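Local coordinates for protein guanidinopropionase (Pseudomonas aeruginosa, PDB 3NIQ) that hydrolyses 3-guanidinopropanoate to beta-alanine and urea with two manganese ions per subunit, and works as a homohexamer of the arginase family, at residues V145-H150 with Q266-G271; V184-R189 with A224-V229. All blocks are in the same frame, centred on the assembly; numbering follows the deposited sequence.

Interaction 1: V145-H150 with Q266-G271; sequences VHFDAH and QQLVRG. With MN (manganese (II) ion), chain E; MN (manganese (II) ion), chain D.
F147, the last residue of strand 142-147, and L268, in the final turn of helix 262-270, have CA atoms 9.6 Å apart with both side chains pointing into the gap, and R270 N bonds Q266 O (2.9 Å) as in a helical turn. The ring is met obliquely, at its far end: CE1 lies 3.7 Å from L268 CB, and CZ lies 4.1 Å from V269 CG2. CG of F147 stands anti to its carbonyl carbon (chi1 -64°), which carries the ring out from the sheet to the helix. This is the strand-helix packing of the arginase fold, a parallel alpha/beta sheet that holds its manganese pair just past the strand ends. The strand runs into that site: D148 bridges the ions, OD1 at 2.1 Å from the manganese of chain E and OD2 at 2.2 Å from the manganese of chain D, while H150 ND1 binds the first. Two donors meet the bridging carboxylate. H146 NE2 reaches the anti lone pair of D148 OD2 at 2.8 Å, a bent bond of 137° tilted out of the imidazole plane, and H150 N closes an Asx turn onto D148 OD1 from above the carboxylate plane. H126, D152, D240 and D242 complete the protein ligands.

Interaction 2: V184-R189 with A224-V229; sequences VQIGIR and AEARRV
A methyl of V229, CG1, lies against the branch carbon of V184, CB, at 3.9 Å. With chi1 at 57°, V184 CG1 sits between its backbone N and carbonyl carbon, and from there this methyl reaches A226, 4.0 Å from A226 CB. Two residues further along the strand, on the same side of it, I186 extends its CD1 to within 4.2 Å of the same A226 CB, a lighter touch. Consistent with the small side chain of A226, its CA is 6.1 Å from that of V184, the nearest CA pair of the two segments.

The chain leaves strand 207-210, runs back through helix 211-230 and enters strand 235-240, skipping over strands 142-147 and 183-188: a beta-alpha-beta crossover in a parallel sheet. The segment axes, 9.1 Å apart at a signed angle of -161°, are consistent with that return path. V184 is held in the sheet by backbone bonds to M144 and H146, and I186 is flanked by V145 and F147 of the neighbouring strand.

On the helix, R228 grips E225 side-on, NE to OE1 and NH2 to OE2. Both oxygens lie close to the guanidinium plane, but the carboxylate is tilted, each nitrogen meeting its oxygen from above the carboxylate plane; the bond from R228 NH2 to E225 OE2 is 2.7 Å long and nearly straight at 175°. R207 NE forms a second salt bridge to E225 OE2, tying this group to strand 207-210. R189 NH1 makes a long, bent hydrogen bond to G187 O, and its guanidinium has further carbonyl partners in V243, E256 and I257.

The closest pairs are all aliphatic carbon, so the fit between strand and helix probably rests on shape and burial, with direction-dependent bonding left to flanking charged side chains and the sheet backbone.

How the interactions relate
Both interactions are buried and pack a helix against the same parallel sheet, on adjoining strands 142-147 and 183-188; H146 O accepts from I186 N between them. Interaction 1 lies nearer the chain centre and brings an aromatic ring to its helix, whereas interaction 2 meets through valine, alanine and isoleucine carbons. R227 of helix 211-230 probably hydrogen-bonds, through NH1, the carbonyl O of G271, just past helix 262-270, at 2.8 Å, and L268 touches F214 and V219 of helix 211-230. Polar chemistry follows position. Strand 142-147 leads into metal ligands, with H146 ND1 hydrogen-bonded to Q185 NE2, while E225, R227 and R228 take more exposed positions on their helix and R189 is buried, held by carbonyl oxygens.

Interaction 1: V145-H150 with Q266-G271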
loop_
_atom_site.group_PDB
_atom_site.type_symbol
_atom_site.label_atom_id
_atom_site.label_comp_id
_atom_site.label_asym_id
_atom_site.label_seq_id
_atom_site.Cartn_x
_atom_site.Cartn_y
_atom_site.Cartn_z
ATOM N N VAL A 145 -1.051 3.223 -35.367
ATOM C CA VAL A 145 -0.005 3.782 -34.525
ATOM C C VAL A 145 -0.137 3.046 -33.191
ATOM O O VAL A 145 -1.157 3.136 -32.525
ATOM C CB VAL A 145 -0.190 5.293 -34.263
ATOM C CG1 VAL A 145 0.969 5.826 -33.373
ATOM C CG2 VAL A 145 -0.252 6.101 -35.583
ATOM N N HIS A 146 0.908 2.322 -32.815
ATOM C CA HIS A 146 0.884 1.407 -31.684
ATOM C C HIS A 146 1.986 1.819 -30.687
ATOM O O HIS A 146 3.168 1.786 -31.012
ATOM C CB HIS A 146 1.122 -0.007 -32.235
ATOM C CG HIS A 146 1.316 -1.065 -31.194
ATOM N ND1 HIS A 146 2.143 -2.153 -31.390
ATOM C CD2 HIS A 146 0.791 -1.210 -29.953
ATOM C CE1 HIS A 146 2.131 -2.919 -30.311
ATOM N NE2 HIS A 146 1.315 -2.369 -29.423
ATOM N N PHE A 147 1.586 2.242 -29.495
ATOM C CA PHE A 147 2.518 2.659 -28.429
ATOM C C PHE A 147 2.701 1.482 -27.476
ATOM O O PHE A 147 1.718 1.011 -26.891
ATOM C CB PHE A 147 1.907 3.821 -27.634
ATOM C CG PHE A 147 1.690 5.060 -28.436
ATOM C CD1 PHE A 147 2.655 6.043 -28.479
ATOM C CD2 PHE A 147 0.502 5.252 -29.135
ATOM C CE1 PHE A 147 2.451 7.218 -29.230
ATOM C CE2 PHE A 147 0.288 6.402 -29.877
ATOM C CZ PHE A 147 1.265 7.394 -29.929
ATOM N N ASP A 148 3.931 0.994 -27.314
ATOM C CA ASP A 148 4.145 -0.215 -26.530
ATOM C C ASP A 148 5.623 -0.405 -26.168
ATOM O O ASP A 148 6.514 -0.012 -26.933
ATOM C CB ASP A 148 3.662 -1.431 -27.351
ATOM C CG ASP A 148 3.189 -2.605 -26.491
ATOM O OD1 ASP A 148 3.859 -2.994 -25.511
ATOM O OD2 ASP A 148 2.134 -3.163 -26.812
ATOM N N ALA A 149 5.884 -1.023 -25.013
ATOM C CA ALA A 149 7.233 -1.509 -24.733
ATOM C C ALA A 149 7.560 -2.771 -25.559
ATOM O O ALA A 149 8.731 -3.147 -25.674
ATOM C CB ALA A 149 7.416 -1.789 -23.239
ATOM N N HIS A 150 6.526 -3.414 -26.107
ATOM C CA HIS A 150 6.664 -4.705 -26.822
ATOM C C HIS A 150 5.971 -4.707 -28.202
ATOM O O HIS A 150 4.893 -4.144 -28.374
ATOM C CB HIS A 150 6.076 -5.848 -25.986
ATOM C CG HIS A 150 6.425 -5.769 -24.532
ATOM N ND1 HIS A 150 5.599 -5.176 -23.599
ATOM C CD2 HIS A 150 7.507 -6.225 -23.850
ATOM C CE1 HIS A 150 6.172 -5.240 -22.408
ATOM N NE2 HIS A 150 7.325 -5.878 -22.533
ATOM N N GLN A 266 1.134 12.172 -24.103
ATOM C CA GLN A 266 0.115 13.165 -24.433
ATOM C C GLN A 266 0.532 13.954 -25.671
ATOM O O GLN A 266 -0.277 14.189 -26.565
ATOM C CB GLN A 266 -0.122 14.119 -23.257
ATOM C CG GLN A 266 -0.938 13.525 -22.100
ATOM C CD GLN A 266 -1.086 14.509 -20.951
ATOM O OE1 GLN A 266 -0.096 14.989 -20.413
ATOM N NE2 GLN A 266 -2.328 14.803 -20.565
ATOM N N GLN A 267 1.792 14.364 -25.723
ATOM C CA GLN A 267 2.280 15.131 -26.877
ATOM C C GLN A 267 2.202 14.291 -28.155
ATOM O O GLN A 267 1.808 14.778 -29.212
ATOM C CB GLN A 267 3.728 15.594 -26.666
ATOM C CG GLN A 267 3.908 16.581 -25.493
ATOM C CD GLN A 267 5.383 16.845 -25.160
ATOM O OE1 GLN A 267 6.232 15.942 -25.212
ATOM N NE2 GLN A 267 5.686 18.078 -24.789
ATOM N N LEU A 268 2.572 13.021 -28.067
ATOM C CA LEU A 268 2.536 12.185 -29.275
ATOM C C LEU A 268 1.103 11.965 -29.751
ATOM O O LEU A 268 0.811 12.083 -30.950
ATOM C CB LEU A 268 3.260 10.866 -29.032
ATOM C CG LEU A 268 4.768 11.067 -28.848
ATOM C CD1 LEU A 268 5.388 9.846 -28.189
ATOM C CD2 LEU A 268 5.433 11.314 -30.207
ATOM N N VAL A 269 0.198 11.669 -28.818
ATOM C CA VAL A 269 -1.197 11.429 -29.184
ATOM C C VAL A 269 -1.858 12.695 -29.768
ATOM O O VAL A 269 -2.541 12.638 -30.795
ATOM C CB VAL A 269 -2.001 10.823 -27.996
ATOM C CG1 VAL A 269 -3.492 10.856 -28.272
ATOM C CG2 VAL A 269 -1.553 9.395 -27.780
ATOM N N ARG A 270 -1.639 13.837 -29.133
ATOM C CA ARG A 270 -2.168 15.105 -29.650
ATOM C C ARG A 270 -1.739 15.389 -31.104
ATOM O O ARG A 270 -2.520 15.893 -31.894
ATOM C CB ARG A 270 -1.746 16.262 -28.738
ATOM C CG ARG A 270 -2.536 16.289 -27.416
ATOM C CD ARG A 270 -1.811 17.105 -26.348
ATOM N NE ARG A 270 -2.417 16.915 -25.036
ATOM C CZ ARG A 270 -2.023 17.539 -23.937
ATOM N NH1 ARG A 270 -1.045 18.428 -23.993
ATOM N NH2 ARG A 270 -2.637 17.295 -22.779
ATOM N N GLY A 271 -0.499 15.057 -31.438
ATOM C CA GLY A 271 0.039 15.232 -32.794
ATOM C C GLY A 271 -0.560 14.298 -33.840
ATOM O O GLY A 271 -0.238 14.398 -35.038
HETATM MN MN MN E . 3.439 -4.131 -23.814
HETATM MN MN MN D . 0.971 -4.694 -25.715
HETATM O O HOH W 1 2.758 -6.029 -24.775
#

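Interaction 2: V184-R189 with A224-V229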
loop_
_atom_site.group_PDB
_atom_site.type_symbol
_atom_site.label_atom_id
_atom_site.label_comp_id
_atom_site.label_asym_id
_atom_site.label_seq_id
_atom_site.Cartn_x
_atom_site.Cartn_y
_atom_site.Cartn_z
ATOM N N VAL A 184 3.154 1.473 -37.401
ATOM C CA VAL A 184 4.331 2.017 -36.746
ATOM C C VAL A 184 4.198 1.780 -35.233
ATOM O O VAL A 184 3.131 2.035 -34.641
ATOM C CB VAL A 184 4.591 3.495 -37.126
ATOM C CG1 VAL A 184 3.384 4.380 -36.815
ATOM C CG2 VAL A 184 5.898 4.034 -36.418
ATOM N N GLN A 185 5.267 1.243 -34.643
ATOM C CA GLN A 185 5.292 0.880 -33.220
ATOM C C GLN A 185 6.318 1.744 -32.517
ATOM O O GLN A 185 7.436 1.877 -32.997
ATOM C CB GLN A 185 5.611 -0.605 -33.041
ATOM C CG GLN A 185 4.666 -1.523 -33.836
ATOM C CD GLN A 185 5.036 -2.976 -33.672
ATOM O OE1 GLN A 185 6.175 -3.370 -33.933
ATOM N NE2 GLN A 185 4.089 -3.778 -33.210
ATOM N N ILE A 186 5.914 2.363 -31.400
ATOM C CA ILE A 186 6.738 3.348 -30.718
ATOM C C ILE A 186 6.945 3.001 -29.242
ATOM O O ILE A 186 5.964 2.793 -28.511
ATOM C CB ILE A 186 6.077 4.753 -30.775
ATOM C CG1 ILE A 186 5.752 5.153 -32.223
ATOM C CG2 ILE A 186 6.998 5.768 -30.108
ATOM C CD1 ILE A 186 4.941 6.413 -32.369
ATOM N N GLY A 187 8.207 2.952 -28.809
ATOM C CA GLY A 187 8.526 2.763 -27.403
ATOM C C GLY A 187 9.150 1.417 -27.060
ATOM O O GLY A 187 9.465 1.173 -25.896
ATOM N N ILE A 188 9.340 0.556 -28.068
ATOM C CA ILE A 188 9.834 -0.799 -27.892
ATOM C C ILE A 188 11.161 -0.844 -27.127
ATOM O O ILE A 188 12.099 -0.137 -27.482
ATOM C CB ILE A 188 10.012 -1.520 -29.263
ATOM C CG1 ILE A 188 8.768 -1.345 -30.158
ATOM C CG2 ILE A 188 10.339 -2.993 -29.048
ATOM C CD1 ILE A 188 7.486 -1.948 -29.604
ATOM N N ARG A 189 11.225 -1.663 -26.075
ATOM C CA ARG A 189 12.435 -1.754 -25.237
ATOM C C ARG A 189 12.455 -2.976 -24.293
ATOM O O ARG A 189 11.439 -3.620 -24.057
ATOM C CB ARG A 189 12.573 -0.494 -24.388
ATOM C CG ARG A 189 11.467 -0.393 -23.327
ATOM C CD ARG A 189 11.542 0.882 -22.553
ATOM N NE ARG A 189 10.536 0.867 -21.484
ATOM C CZ ARG A 189 9.270 1.234 -21.658
ATOM N NH1 ARG A 189 8.862 1.687 -22.844
ATOM N NH2 ARG A 189 8.425 1.193 -20.638
ATOM N N ALA A 224 6.428 12.922 -36.875
ATOM C CA ALA A 224 6.507 13.102 -38.292
ATOM C C ALA A 224 6.668 11.758 -38.988
ATOM O O ALA A 224 6.023 11.469 -39.956
ATOM C CB ALA A 224 7.630 13.982 -38.615
ATOM N N GLU A 225 7.501 10.930 -38.430
ATOM C CA GLU A 225 7.712 9.596 -38.985
ATOM C C GLU A 225 6.441 8.766 -38.849
ATOM O O GLU A 225 6.045 8.063 -39.788
ATOM C CB GLU A 225 8.910 8.901 -38.327
ATOM C CG GLU A 225 9.189 7.499 -38.864
ATOM C CD GLU A 225 9.676 7.502 -40.312
ATOM O OE1 GLU A 225 9.752 8.601 -40.927
ATOM O OE2 GLU A 225 9.974 6.398 -40.828
ATOM N N ALA A 226 5.784 8.854 -37.692
ATOM C CA ALA A 226 4.539 8.104 -37.500
ATOM C C ALA A 226 3.474 8.518 -38.514
ATOM O O ALA A 226 2.811 7.665 -39.091
ATOM C CB ALA A 226 4.014 8.259 -36.078
ATOM N N ARG A 227 3.302 9.826 -38.717
ATOM C CA ARG A 227 2.251 10.314 -39.629
ATOM C C ARG A 227 2.581 9.962 -41.074
ATOM O O ARG A 227 1.686 9.678 -41.870
ATOM C CB ARG A 227 2.043 11.822 -39.501
ATOM C CG ARG A 227 1.516 12.261 -38.149
ATOM C CD ARG A 227 1.296 13.767 -38.132
ATOM N NE ARG A 227 0.270 14.155 -39.096
ATOM C CZ ARG A 227 -1.003 14.418 -38.795
ATOM N NH1 ARG A 227 -1.443 14.356 -37.542
ATOM N NH2 ARG A 227 -1.847 14.757 -39.762
ATOM N N ARG A 228 3.872 9.980 -41.402
ATOM C CA ARG A 228 4.338 9.525 -42.711
ATOM C C ARG A 228 3.955 8.069 -42.962
ATOM O O ARG A 228 3.511 7.722 -44.059
ATOM C CB ARG A 228 5.861 9.676 -42.835
ATOM C CG ARG A 228 6.378 9.445 -44.263
ATOM C CD ARG A 228 7.882 9.246 -44.324
ATOM N NE ARG A 228 8.340 8.077 -43.565
ATOM C CZ ARG A 228 8.260 6.807 -43.972
ATOM N NH1 ARG A 228 7.719 6.506 -45.143
ATOM N NH2 ARG A 228 8.722 5.831 -43.191
ATOM N N VAL A 229 4.131 7.210 -41.956
ATOM C CA VAL A 229 3.847 5.778 -42.134
ATOM C C VAL A 229 2.385 5.496 -42.417
ATOM O O VAL A 229 2.058 4.718 -43.316
ATOM C CB VAL A 229 4.301 4.913 -40.900
ATOM C CG1 VAL A 229 3.623 3.512 -40.917
ATOM C CG2 VAL A 229 5.827 4.764 -40.862
#